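Local coordinates for protein putative ABC type-2 transporter (Thermotoga maritima MSB8, PDB 3CNI) that forms one domain of a putative ABC-2 family membrane transporter, probably acting in transport across the cell membrane, and binds calcium ions in the crystal, at residues T22-A27 / K64-S69; K29-M34 / S100-L105; I129-Y134 / H143-I148. One frame throughout, in Å; residues are numbered along the deposited sequence. Where two conformers were deposited one is given.

Overall arrangement
Interactions 1 and 2 both use helix 22-32. Interaction 1 holds its start against helix 66-72, and interaction 2 packs its later part on helix 89-107. They touch where A27 meets L105. Interaction 3 lies on the other side of the chain's centre and joins strand 127-135 to helix 145-152. It meets interaction 2 where I102 packs on I129. Interaction 1 is mostly buried and adds a single hydrogen bond to apolar packing. Interaction 2 is partly buried, and no hydrogen bond crosses it. Interaction 3 is also partly buried but more polar: a hydroxyl and a water link the two segments near a bound calcium ion, and the helix is capped by its own serine.

Interaction 1 (T22-A27 / K64-S69); sequences TIAELA and KGFSQS. With CA (calcium ion), chain C.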
ATOM      1  N   THR A  22      13.261 -18.090 -10.642  1.00 52.88           N
ATOM      2  CA  THR A  22      14.233 -17.147 -10.054  1.00 52.18           C
ATOM      3  C   THR A  22      13.599 -15.897  -9.528  1.00 53.02           C
ATOM      4  O   THR A  22      13.863 -15.472  -8.401  1.00 52.81           O
ATOM      5  CB  THR A  22      15.409 -16.820 -11.059  1.00 52.93           C
ATOM      6  OG1 THR A  22      16.152 -18.016 -11.275  1.00 50.99           O
ATOM      7  CG2 THR A  22      16.398 -15.742 -10.547  1.00 49.53           C
ATOM      8  N   ILE A  23      12.716 -15.289 -10.298  1.00 53.67           N
ATOM      9  CA  ILE A  23      12.096 -14.045  -9.808  1.00 53.06           C
ATOM     10  C   ILE A  23      11.150 -14.340  -8.601  1.00 53.18           C
ATOM     11  O   ILE A  23      11.075 -13.550  -7.653  1.00 52.33           O
ATOM     12  CB  ILE A  23      11.415 -13.243 -10.937  1.00 54.20           C
ATOM     13  CG1 ILE A  23      11.146 -11.812 -10.424  1.00 56.38           C
ATOM     14  CG2 ILE A  23      10.107 -13.882 -11.372  1.00 53.37           C
ATOM     15  CD1 ILE A  23      12.431 -11.039 -10.328  1.00 59.07           C
ATOM     16  N   ALA A  24      10.429 -15.466  -8.645  1.00 52.40           N
ATOM     17  CA  ALA A  24       9.723 -15.975  -7.435  1.00 52.42           C
ATOM     18  C   ALA A  24      10.652 -16.102  -6.249  1.00 52.86           C
ATOM     19  O   ALA A  24      10.334 -15.697  -5.157  1.00 54.57           O
ATOM     20  CB  ALA A  24       9.109 -17.369  -7.688  1.00 51.69           C
ATOM     21  N   GLU A  25      11.766 -16.797  -6.437  1.00 54.45           N
ATOM     22  CA  GLU A  25      12.763 -16.910  -5.327  1.00 55.76           C
ATOM     23  C   GLU A  25      13.146 -15.560  -4.740  1.00 56.47           C
ATOM     24  O   GLU A  25      13.345 -15.396  -3.524  1.00 56.10           O
ATOM     25  CB  GLU A  25      13.996 -17.644  -5.723  1.00 54.84           C
ATOM     26  CG  GLU A  25      13.709 -19.051  -6.102  1.00 57.80           C
ATOM     27  CD  GLU A  25      14.960 -19.787  -6.499  1.00 59.06           C
ATOM     28  OE1 GLU A  25      16.040 -19.162  -6.465  1.00 62.06           O
ATOM     29  OE2 GLU A  25      14.883 -20.994  -6.856  1.00 61.08           O
ATOM     30  N   LEU A  26      13.169 -14.584  -5.631  1.00 57.92           N
ATOM     31  CA  LEU A  26      13.607 -13.252  -5.305  1.00 58.89           C
ATOM     32  C   LEU A  26      12.553 -12.487  -4.518  1.00 58.96           C
ATOM     33  O   LEU A  26      12.859 -11.734  -3.625  1.00 58.80           O
ATOM     34  CB  LEU A  26      13.935 -12.516  -6.590  1.00 60.73           C
ATOM     35  CG  LEU A  26      14.834 -11.317  -6.464  1.00 64.63           C
ATOM     36  CD1 LEU A  26      14.080 -10.306  -5.608  1.00 69.96           C
ATOM     37  CD2 LEU A  26      16.233 -11.748  -5.957  1.00 66.85           C
ATOM     38  N   ALA A  27      11.296 -12.769  -4.831  1.00 58.67           N
ATOM     39  CA  ALA A  27      10.192 -12.210  -4.114  1.00 59.33           C
ATOM     40  C   ALA A  27      10.221 -12.771  -2.675  1.00 60.08           C
ATOM     41  O   ALA A  27      10.134 -12.056  -1.712  1.00 62.28           O
ATOM     42  CB  ALA A  27       8.876 -12.546  -4.813  1.00 58.96           C
ATOM     43  N   LYS A  64       2.620 -20.920  -8.220  1.00 57.40           N
ATOM     44  CA  LYS A  64       3.090 -21.432  -9.493  1.00 57.69           C
ATOM     45  C   LYS A  64       2.519 -20.552 -10.637  1.00 57.86           C
ATOM     46  O   LYS A  64       1.345 -20.257 -10.688  1.00 58.17           O
ATOM     47  CB  LYS A  64       2.702 -22.920  -9.587  1.00 56.94           C
ATOM     48  CG  LYS A  64       3.037 -23.627 -10.886  1.00 59.29           C
ATOM     49  CD  LYS A  64       2.452 -25.081 -10.962  1.00 57.60           C
ATOM     50  N   GLY A  65       3.390 -20.106 -11.534  1.00 58.15           N
ATOM     51  CA  GLY A  65       3.008 -19.197 -12.629  1.00 57.63           C
ATOM     52  C   GLY A  65       3.439 -17.743 -12.416  1.00 57.49           C
ATOM     53  O   GLY A  65       3.293 -16.899 -13.308  1.00 58.49           O
ATOM     54  N   PHE A  66       3.994 -17.456 -11.245  1.00 55.94           N
ATOM     55  CA  PHE A  66       4.364 -16.082 -10.879  1.00 55.60           C
ATOM     56  C   PHE A  66       5.478 -15.515 -11.776  1.00 55.94           C
ATOM     57  O   PHE A  66       5.399 -14.373 -12.271  1.00 55.63           O
ATOM     58  CB  PHE A  66       4.839 -16.106  -9.436  1.00 55.24           C
ATOM     59  CG  PHE A  66       5.295 -14.790  -8.877  1.00 55.50           C
ATOM     60  CD1 PHE A  66       4.420 -13.997  -8.146  1.00 57.74           C
ATOM     61  CD2 PHE A  66       6.620 -14.414  -8.947  1.00 54.65           C
ATOM     62  CE1 PHE A  66       4.852 -12.848  -7.517  1.00 57.12           C
ATOM     63  CE2 PHE A  66       7.046 -13.262  -8.383  1.00 55.34           C
ATOM     64  CZ  PHE A  66       6.175 -12.465  -7.664  1.00 57.94           C
ATOM     65  N   SER A  67       6.531 -16.320 -11.887  1.00 56.06           N
ATOM     66  CA  SER A  67       7.755 -15.983 -12.629  1.00 56.88           C
ATOM     67  C   SER A  67       7.473 -15.806 -14.157  1.00 58.43           C
ATOM     68  O   SER A  67       7.928 -14.876 -14.823  1.00 59.45           O
ATOM     69  CB  SER A  67       8.830 -17.093 -12.449  1.00 56.43           C
ATOM     70  OG  SER A  67       9.435 -17.030 -11.164  1.00 54.15           O
ATOM     71  N   GLN A  68       6.719 -16.750 -14.675  1.00 58.76           N
ATOM     72  CA  GLN A  68       6.282 -16.749 -16.049  1.00 59.17           C
ATOM     73  C   GLN A  68       5.377 -15.565 -16.416  1.00 58.87           C
ATOM     74  O   GLN A  68       5.453 -15.003 -17.505  1.00 59.01           O
ATOM     75  CB  GLN A  68       5.521 -18.041 -16.313  1.00 59.65           C
ATOM     76  CG  GLN A  68       5.209 -18.287 -17.760  1.00 62.83           C
ATOM     77  CD  GLN A  68       4.498 -19.630 -17.930  1.00 67.80           C
ATOM     78  OE1 GLN A  68       3.948 -20.170 -16.960  1.00 74.21           O
ATOM     79  NE2 GLN A  68       4.507 -20.168 -19.134  1.00 70.83           N
ATOM     80  N   SER A  69       4.490 -15.202 -15.512  1.00 58.31           N
ATOM     81  CA  SER A  69       3.667 -14.047 -15.753  1.00 58.18           C
ATOM     82  C   SER A  69       4.580 -12.879 -16.003  1.00 58.46           C
ATOM     83  O   SER A  69       4.504 -12.258 -17.032  1.00 58.95           O
ATOM     84  CB  SER A  69       2.800 -13.763 -14.559  1.00 58.06           C
ATOM     85  OG  SER A  69       1.908 -14.824 -14.430  1.00 58.36           O
TER
HETATM   86 CA    CA C 202      17.063 -21.628  -8.103  0.50 92.85          CA
HETATM   87  O   HOH W   1      15.352 -21.001  -9.755  0.50 41.09           O
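S67 and F66 both lie against the start of helix 22-32. This is a helix-to-helix contact in an alpha/beta domain, between the first turns of helices 22-32 and 66-72. The backbone N-H of A24, in the first turn of its helix, donates to S67 OG at 3.1 Å. The bond is fairly straight, with an N-H...O angle of 158°. S67 OG has a second partner, the carboxylate of D19, so the hydroxyl is gripped from two residues. The same carboxylate accepts a bond from G65 N at the N-cap of helix 66-72. D19 therefore fixes the helix start as well as the serine.

I23 comes in beside this hydroxyl with its CG2 branch. I23 CG2 lies 3.4 Å from S67 CA, closer than usual for two carbons. The other branch, carrying CD1, leads away from helix 66-72, and I23 also touches F112.

F66 reaches helix 22-32 with CG anti to its backbone N (chi1 179°). The ring approaches obliquely. F66 CD2 lies 3.8 Å from A24 CA, while F66 CZ meets A27 CB one turn further on at 3.9 Å. One side of the interface is thus hydrogen-bonded, and the ring side is mainly apolar. F66 also packs on A76 of strand 76-84.

E25 points away from helix 66-72, with its chain extended beyond CG. E25 OE2 binds a calcium ion at 2.6 Å. A water bound to the same ion makes a weak hydrogen bond with T22 OG1.

Interaction 2 (K29-M34 / S100-L105); sequences KALGNM and SLIESL
A30 and L105 make the tight part of this contact. A30 CB is 3.4 Å from L105 CD1, closer than usual van der Waals contact. The leucine stretches across because its CG is anti to the backbone N (chi1 170°). Its other methyl, L105 CD2, sits 4.0 Å from L31 CD1, and the two side chains cross obliquely. L31 CD2 also meets I102 CD1 at 3.9 Å. These four residues are buried and wholly apolar where they touch.

The other end is more open to solvent and mixes polar and apolar atoms. The selenomethionine M34 fills it, reaching over helix 89-107. M34 SE lies 3.5 Å from S104 OG. The bend at chi3 (-66°) turns M34 CE to L101 O, at 3.5 Å. The L101 side chain lies alongside M34, but it has two conformers, so its exact fit is doubtful. No hydrogen bond crosses between the segments. Earlier on helix 89-107, S100 is hydrogen-bonded to S100 of the second subunit.

On the sheet side, L31 and I102 both rest on I60 of strand 58-62. I102 also packs on I129, and L105 on L127, both of strand 127-135.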
ATOM      1  N   LYS A  29      12.702 -13.946  -0.959  1.00 62.95           N
ATOM      2  CA  LYS A  29      13.862 -13.339  -0.303  1.00 63.28           C
ATOM      3  C   LYS A  29      13.609 -11.901   0.149  1.00 63.71           C
ATOM      4  O   LYS A  29      13.975 -11.489   1.238  1.00 64.18           O
ATOM      5  CB  LYS A  29      15.071 -13.321  -1.242  1.00 64.12           C
ATOM      6  CG  LYS A  29      15.740 -14.648  -1.526  1.00 66.16           C
ATOM      7  CD  LYS A  29      17.028 -14.429  -2.407  1.00 68.83           C
ATOM      8  CE  LYS A  29      18.283 -14.296  -1.576  1.00 68.22           C
ATOM      9  NZ  LYS A  29      18.656 -15.688  -1.163  1.00 69.70           N
ATOM     10  N   ALA A  30      13.037 -11.111  -0.735  1.00 64.17           N
ATOM     11  CA  ALA A  30      12.694  -9.724  -0.420  1.00 64.60           C
ATOM     12  C   ALA A  30      11.676  -9.651   0.770  1.00 65.85           C
ATOM     13  O   ALA A  30      11.807  -8.856   1.721  1.00 66.29           O
ATOM     14  CB  ALA A  30      12.124  -9.032  -1.664  1.00 63.73           C
ATOM     15  N   LEU A  31      10.642 -10.473   0.694  1.00 67.00           N
ATOM     16  CA  LEU A  31       9.618 -10.459   1.730  1.00 68.36           C
ATOM     17  C   LEU A  31      10.253 -10.854   3.069  1.00 68.95           C
ATOM     18  O   LEU A  31       9.980 -10.281   4.106  1.00 70.08           O
ATOM     19  CB  LEU A  31       8.456 -11.412   1.385  1.00 68.40           C
ATOM     20  CG  LEU A  31       7.551 -10.805   0.331  1.00 68.94           C
ATOM     21  CD1 LEU A  31       6.723 -11.884  -0.376  1.00 69.70           C
ATOM     22  CD2 LEU A  31       6.710  -9.655   0.972  1.00 66.38           C
ATOM     23  N   GLY A  32      11.131 -11.826   3.002  1.00 70.15           N
ATOM     24  CA  GLY A  32      11.608 -12.537   4.187  1.00 71.10           C
ATOM     25  C   GLY A  32      12.602 -11.735   4.987  1.00 72.18           C
ATOM     26  O   GLY A  32      12.842 -12.028   6.147  1.00 71.95           O
ATOM     27  N   ASN A  33      13.175 -10.718   4.338  1.00 73.95           N
ATOM     28  CA  ASN A  33      14.176  -9.824   4.943  1.00 74.39           C
ATOM     29  C   ASN A  33      13.431  -8.752   5.656  1.00 75.05           C
ATOM     30  O   ASN A  33      14.015  -7.983   6.382  1.00 75.79           O
ATOM     31  CB  ASN A  33      15.108  -9.161   3.917  1.00 74.66           C
ATOM     32  CG  ASN A  33      16.230 -10.115   3.417  1.00 77.88           C
ATOM     33  OD1 ASN A  33      16.575 -10.095   2.236  1.00 83.25           O
ATOM     34  ND2 ASN A  33      16.787 -10.946   4.310  1.00 77.11           N
HETATM   35  N   MSE A  34      12.125  -8.698   5.436  1.00 75.25           N
HETATM   36  CA  MSE A  34      11.327  -7.634   6.022  1.00 76.16           C
HETATM   37  C   MSE A  34      10.319  -8.097   7.060  1.00 74.87           C
HETATM   38  O   MSE A  34       9.586  -7.288   7.593  1.00 75.27           O
HETATM   39  CB  MSE A  34      10.539  -6.919   4.947  1.00 76.98           C
HETATM   40  CG  MSE A  34      11.339  -6.139   3.907  1.00 80.31           C
HETATM   41 SE   MSE A  34      10.074  -5.306   2.595  1.00 87.47          SE
HETATM   42  CE  MSE A  34       9.218  -6.783   1.597  1.00 84.11           C
ATOM     43  N   SER A 100       2.044  -2.334   3.531  1.00 65.45           N
ATOM     44  CA  SER A 100       3.224  -1.512   3.335  1.00 65.83           C
ATOM     45  C   SER A 100       4.388  -2.338   2.808  1.00 66.44           C
ATOM     46  O   SER A 100       5.158  -1.923   1.938  1.00 66.84           O
ATOM     47  CB  SER A 100       3.569  -0.904   4.671  1.00 66.14           C
ATOM     48  OG  SER A 100       4.633  -0.058   4.535  1.00 69.38           O
ATOM     49  N   LEU A 101       4.497  -3.553   3.315  1.00 66.69           N
ATOM     50  CA  LEU A 101       5.588  -4.457   2.879  0.50 66.36           C
ATOM     51  C   LEU A 101       5.379  -4.958   1.448  1.00 66.35           C
ATOM     52  O   LEU A 101       6.321  -5.113   0.712  1.00 67.03           O
ATOM     53  CB  LEU A 101       5.776  -5.646   3.858  0.50 66.41           C
ATOM     54  CG  LEU A 101       6.100  -5.250   5.309  0.50 65.99           C
ATOM     55  CD1 LEU A 101       6.206  -6.487   6.193  0.50 65.00           C
ATOM     56  CD2 LEU A 101       7.353  -4.402   5.396  0.50 63.56           C
ATOM     57  N   ILE A 102       4.140  -5.199   1.049  1.00 66.79           N
ATOM     58  CA  ILE A 102       3.844  -5.624  -0.303  1.00 66.61           C
ATOM     59  C   ILE A 102       4.214  -4.484  -1.299  1.00 66.69           C
ATOM     60  O   ILE A 102       4.696  -4.716  -2.424  1.00 65.56           O
ATOM     61  CB  ILE A 102       2.337  -6.022  -0.456  1.00 67.90           C
ATOM     62  CG1 ILE A 102       2.010  -7.268   0.385  1.00 68.40           C
ATOM     63  CG2 ILE A 102       1.991  -6.241  -1.898  1.00 66.27           C
ATOM     64  CD1 ILE A 102       3.174  -8.171   0.537  1.00 71.86           C
ATOM     65  N   GLU A 103       3.971  -3.246  -0.885  1.00 66.80           N
ATOM     66  CA  GLU A 103       4.316  -2.072  -1.754  1.00 66.21           C
ATOM     67  C   GLU A 103       5.786  -2.095  -1.932  1.00 65.62           C
ATOM     68  O   GLU A 103       6.335  -1.931  -3.025  1.00 66.46           O
ATOM     69  CB  GLU A 103       3.884  -0.745  -1.137  1.00 65.61           C
ATOM     70  CG  GLU A 103       2.411  -0.541  -1.124  1.00 68.18           C
ATOM     71  CD  GLU A 103       1.817  -0.465  -2.518  1.00 68.29           C
ATOM     72  OE1 GLU A 103       2.577  -0.301  -3.505  1.00 71.66           O
ATOM     73  OE2 GLU A 103       0.588  -0.581  -2.635  1.00 69.60           O
ATOM     74  N   SER A 104       6.461  -2.358  -0.849  1.00 65.11           N
ATOM     75  CA  SER A 104       7.942  -2.259  -0.898  1.00 65.30           C
ATOM     76  C   SER A 104       8.556  -3.356  -1.781  1.00 63.99           C
ATOM     77  O   SER A 104       9.578  -3.193  -2.431  1.00 65.44           O
ATOM     78  CB  SER A 104       8.472  -2.276   0.554  1.00 65.13           C
ATOM     79  OG  SER A 104       9.837  -2.537   0.515  1.00 70.10           O
ATOM     80  N   LEU A 105       7.885  -4.480  -1.846  1.00 63.83           N
ATOM     81  CA  LEU A 105       8.315  -5.608  -2.662  1.00 63.96           C
ATOM     82  C   LEU A 105       8.261  -5.262  -4.156  1.00 65.02           C
ATOM     83  O   LEU A 105       9.063  -5.698  -4.985  1.00 63.94           O
ATOM     84  CB  LEU A 105       7.431  -6.826  -2.373  1.00 63.90           C
ATOM     85  CG  LEU A 105       7.621  -8.008  -3.332  1.00 64.31           C
ATOM     86  CD1 LEU A 105       9.124  -8.619  -3.313  1.00 64.78           C
ATOM     87  CD2 LEU A 105       6.518  -9.040  -3.110  1.00 60.25           C
TER

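Interaction 3 (I129-Y134 / H143-I148); sequences IVQHTY and HSPEAI. With CA (calcium ion), chain B.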
ATOM      1  N   ILE A 129      -2.682  -8.628  -6.380  1.00 67.89           N
ATOM      2  CA  ILE A 129      -2.896  -9.040  -4.970  1.00 67.62           C
ATOM      3  C   ILE A 129      -4.305  -9.565  -4.692  1.00 67.44           C
ATOM      4  O   ILE A 129      -5.278  -8.825  -4.712  1.00 66.95           O
ATOM      5  CB  ILE A 129      -2.641  -7.905  -3.961  1.00 68.44           C
ATOM      6  CG1 ILE A 129      -1.270  -7.215  -4.158  1.00 68.02           C
ATOM      7  CG2 ILE A 129      -2.779  -8.433  -2.522  1.00 68.66           C
ATOM      8  CD1 ILE A 129      -0.128  -8.144  -4.382  1.00 70.65           C
ATOM      9  N   VAL A 130      -4.384 -10.875  -4.444  1.00 67.02           N
ATOM     10  CA  VAL A 130      -5.617 -11.551  -4.001  1.00 66.02           C
ATOM     11  C   VAL A 130      -5.566 -11.795  -2.485  1.00 65.14           C
ATOM     12  O   VAL A 130      -4.590 -12.344  -1.963  1.00 64.81           O
ATOM     13  CB  VAL A 130      -5.822 -12.894  -4.731  1.00 66.19           C
ATOM     14  CG1 VAL A 130      -7.088 -13.578  -4.254  1.00 65.31           C
ATOM     15  CG2 VAL A 130      -5.850 -12.679  -6.270  1.00 67.24           C
ATOM     16  N   GLN A 131      -6.629 -11.396  -1.779  1.00 63.56           N
ATOM     17  CA  GLN A 131      -6.626 -11.489  -0.313  1.00 60.82           C
ATOM     18  C   GLN A 131      -7.766 -12.311   0.172  1.00 59.29           C
ATOM     19  O   GLN A 131      -8.844 -12.303  -0.387  1.00 59.02           O
ATOM     20  CB  GLN A 131      -6.664 -10.106   0.314  1.00 61.44           C
ATOM     21  CG  GLN A 131      -5.688  -9.129  -0.253  1.00 58.69           C
ATOM     22  CD  GLN A 131      -5.589  -7.856   0.571  1.00 59.54           C
ATOM     23  OE1 GLN A 131      -5.407  -7.892   1.763  1.00 62.09           O
ATOM     24  NE2 GLN A 131      -5.707  -6.729  -0.076  1.00 60.03           N
ATOM     25  N   HIS A 132      -7.472 -13.114   1.184  1.00 59.81           N
ATOM     26  CA  HIS A 132      -8.461 -13.984   1.915  1.00 58.67           C
ATOM     27  C   HIS A 132      -8.353 -13.734   3.368  1.00 58.33           C
ATOM     28  O   HIS A 132      -7.239 -13.551   3.887  1.00 58.29           O
ATOM     29  CB  HIS A 132      -8.213 -15.482   1.669  1.00 58.96           C
ATOM     30  CG  HIS A 132      -7.932 -15.811   0.244  1.00 59.92           C
ATOM     31  ND1 HIS A 132      -8.922 -15.894  -0.699  1.00 62.87           N
ATOM     32  CD2 HIS A 132      -6.767 -15.972  -0.423  1.00 62.30           C
ATOM     33  CE1 HIS A 132      -8.385 -16.132  -1.881  1.00 60.76           C
ATOM     34  NE2 HIS A 132      -7.079 -16.194  -1.738  1.00 58.53           N
ATOM     35  N   THR A 133      -9.509 -13.733   4.031  1.00 58.68           N
ATOM     36  CA  THR A 133      -9.596 -13.414   5.451  1.00 58.19           C
ATOM     37  C   THR A 133     -10.348 -14.404   6.307  1.00 58.55           C
ATOM     38  O   THR A 133     -11.552 -14.674   6.129  1.00 58.28           O
ATOM     39  CB  THR A 133     -10.255 -12.049   5.654  1.00 58.36           C
ATOM     40  OG1 THR A 133      -9.538 -11.083   4.881  1.00 58.26           O
ATOM     41  CG2 THR A 133     -10.231 -11.630   7.127  1.00 57.28           C
ATOM     42  N   TYR A 134      -9.590 -14.910   7.269  1.00 59.18           N
ATOM     43  CA  TYR A 134     -10.119 -15.607   8.437  1.00 60.39           C
ATOM     44  C   TYR A 134     -10.429 -14.618   9.534  1.00 60.92           C
ATOM     45  O   TYR A 134      -9.566 -13.895  10.039  1.00 59.69           O
ATOM     46  CB  TYR A 134      -9.134 -16.637   9.001  1.00 60.48           C
ATOM     47  CG  TYR A 134      -9.041 -17.920   8.233  1.00 60.84           C
ATOM     48  CD1 TYR A 134      -9.966 -18.933   8.401  1.00 63.38           C
ATOM     49  CD2 TYR A 134      -8.015 -18.123   7.355  1.00 63.24           C
ATOM     50  CE1 TYR A 134      -9.858 -20.121   7.701  1.00 63.90           C
ATOM     51  CE2 TYR A 134      -7.895 -19.291   6.651  1.00 64.47           C
ATOM     52  CZ  TYR A 134      -8.804 -20.281   6.817  1.00 64.63           C
ATOM     53  OH  TYR A 134      -8.635 -21.432   6.085  1.00 67.94           O
ATOM     54  N   HIS A 143     -11.710 -11.770   0.037  1.00 60.75           N
ATOM     55  CA  HIS A 143     -11.900 -10.537   0.720  1.00 59.36           C
ATOM     56  C   HIS A 143     -10.748 -10.238   1.574  1.00 59.14           C
ATOM     57  O   HIS A 143     -10.214 -11.105   2.255  1.00 59.71           O
ATOM     58  CB  HIS A 143     -13.158 -10.583   1.594  1.00 60.00           C
ATOM     59  CG  HIS A 143     -14.429 -10.700   0.821  1.00 57.87           C
ATOM     60  ND1 HIS A 143     -14.749 -11.815   0.083  1.00 56.99           N
ATOM     61  CD2 HIS A 143     -15.480  -9.860   0.712  1.00 56.18           C
ATOM     62  CE1 HIS A 143     -15.925 -11.636  -0.494  1.00 55.35           C
ATOM     63  NE2 HIS A 143     -16.406 -10.475  -0.092  1.00 55.74           N
ATOM     64  N   SER A 144     -10.410  -8.964   1.556  1.00 59.27           N
ATOM     65  CA  SER A 144      -9.461  -8.329   2.478  1.00 58.75           C
ATOM     66  C   SER A 144     -10.067  -8.051   3.855  1.00 59.04           C
ATOM     67  O   SER A 144     -11.329  -8.028   4.019  1.00 58.76           O
ATOM     68  CB  SER A 144      -9.004  -6.975   1.872  1.00 59.19           C
ATOM     69  OG  SER A 144      -9.997  -5.964   1.988  1.00 57.88           O
ATOM     70  N   PRO A 145      -9.201  -7.819   4.864  1.00 58.95           N
ATOM     71  CA  PRO A 145      -9.727  -7.490   6.180  1.00 59.02           C
ATOM     72  C   PRO A 145     -10.487  -6.195   6.223  1.00 59.57           C
ATOM     73  O   PRO A 145     -11.448  -6.070   6.956  1.00 59.19           O
ATOM     74  CB  PRO A 145      -8.471  -7.402   7.055  1.00 59.24           C
ATOM     75  CG  PRO A 145      -7.434  -8.239   6.357  1.00 59.37           C
ATOM     76  CD  PRO A 145      -7.738  -8.058   4.890  1.00 59.90           C
ATOM     77  N   GLU A 146     -10.036  -5.228   5.430  1.00 61.18           N
ATOM     78  CA  GLU A 146     -10.751  -3.945   5.304  1.00 61.92           C
ATOM     79  C   GLU A 146     -12.183  -4.208   4.879  1.00 62.05           C
ATOM     80  O   GLU A 146     -13.154  -3.648   5.426  1.00 62.65           O
ATOM     81  CB  GLU A 146     -10.134  -3.077   4.246  1.00 62.71           C
ATOM     82  CG  GLU A 146      -8.698  -2.531   4.530  1.00 66.59           C
ATOM     83  CD  GLU A 146      -7.476  -3.415   4.082  1.00 67.94           C
ATOM     84  OE1 GLU A 146      -7.473  -4.690   4.015  1.00 69.79           O
ATOM     85  OE2 GLU A 146      -6.457  -2.768   3.875  1.00 69.35           O
ATOM     86  N   ALA A 147     -12.307  -5.016   3.833  1.00 62.17           N
ATOM     87  CA  ALA A 147     -13.640  -5.338   3.234  1.00 61.29           C
ATOM     88  C   ALA A 147     -14.491  -6.022   4.264  1.00 60.52           C
ATOM     89  O   ALA A 147     -15.629  -5.689   4.453  1.00 60.79           O
ATOM     90  CB  ALA A 147     -13.511  -6.237   1.990  1.00 60.06           C
ATOM     91  N   ILE A 148     -13.925  -6.997   4.942  1.00 61.31           N
ATOM     92  CA  ILE A 148     -14.709  -7.746   5.922  1.00 62.22           C
ATOM     93  C   ILE A 148     -15.117  -6.833   7.064  1.00 63.16           C
ATOM     94  O   ILE A 148     -16.218  -6.880   7.561  1.00 60.76           O
ATOM     95  CB  ILE A 148     -14.002  -8.989   6.465  1.00 62.14           C
ATOM     96  CG1 ILE A 148     -13.865  -9.976   5.327  1.00 61.77           C
ATOM     97  CG2 ILE A 148     -14.884  -9.632   7.546  1.00 60.60           C
ATOM     98  CD1 ILE A 148     -15.225 -10.399   4.764  1.00 61.75           C
TER
HETATM   99 CA    CA B 201      -4.288  -3.285   2.783  1.00 62.58          CA
HETATM  100  O   HOH W   2      -5.197  -5.557   3.348  1.00 43.77           O
HETATM  101  O   HOH W   3      -2.964  -3.891   0.929  1.00 60.01           O
HETATM  102  O   HOH W   4      -4.406  -1.118   1.808  1.00 57.89           O
HETATM  103  O   HOH W   5      -3.629  -1.780   4.435  1.00 46.81           O
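T133 OG1 donates a hydrogen bond to the backbone oxygen of H143, H143 O, at 2.7 Å. The hydroxyl sits above the carbonyl plane, 36° out of it. T133 OG1 is anti to its own carbonyl carbon (chi1 -54°), which turns it to the loop and leaves it 3.2 Å from S144 C. T133 CB meets I148 CG1 at 4.2 Å. With a valine in place of T133, the H143 carbonyl would probably lose its hydroxyl donor, and the loop would be held less firmly to the strand.

Q131 lies two residues back along the strand and faces the same way. Its amide passes by S144, with Q131 OE1 3.7 Å from S144 CB. The Q131 and P145 side chains cross at about a right angle.

Strand 127-135 and the short strand 138-140 form a beta hairpin that leads into helix 145-152. S144 is the N-cap of that helix. A147 N donates to S144 OG at 3.1 Å, with an N-H...O angle of 160°. This bond fixes the first turn, which carries E146.

E146 bends at chi2, and E146 OE2 binds a calcium ion at 2.5 Å. Four waters and S99 OG complete six ligands. One of these waters donates to both Q131 OE1 and E146 OE1, bridging strand and helix.

Further out, W82 NE1 is hydrogen-bonded to Q131 OE1 and helps to hold the amide in position. T133 pairs through its backbone with F140. D125 of the second subunit packs on E146.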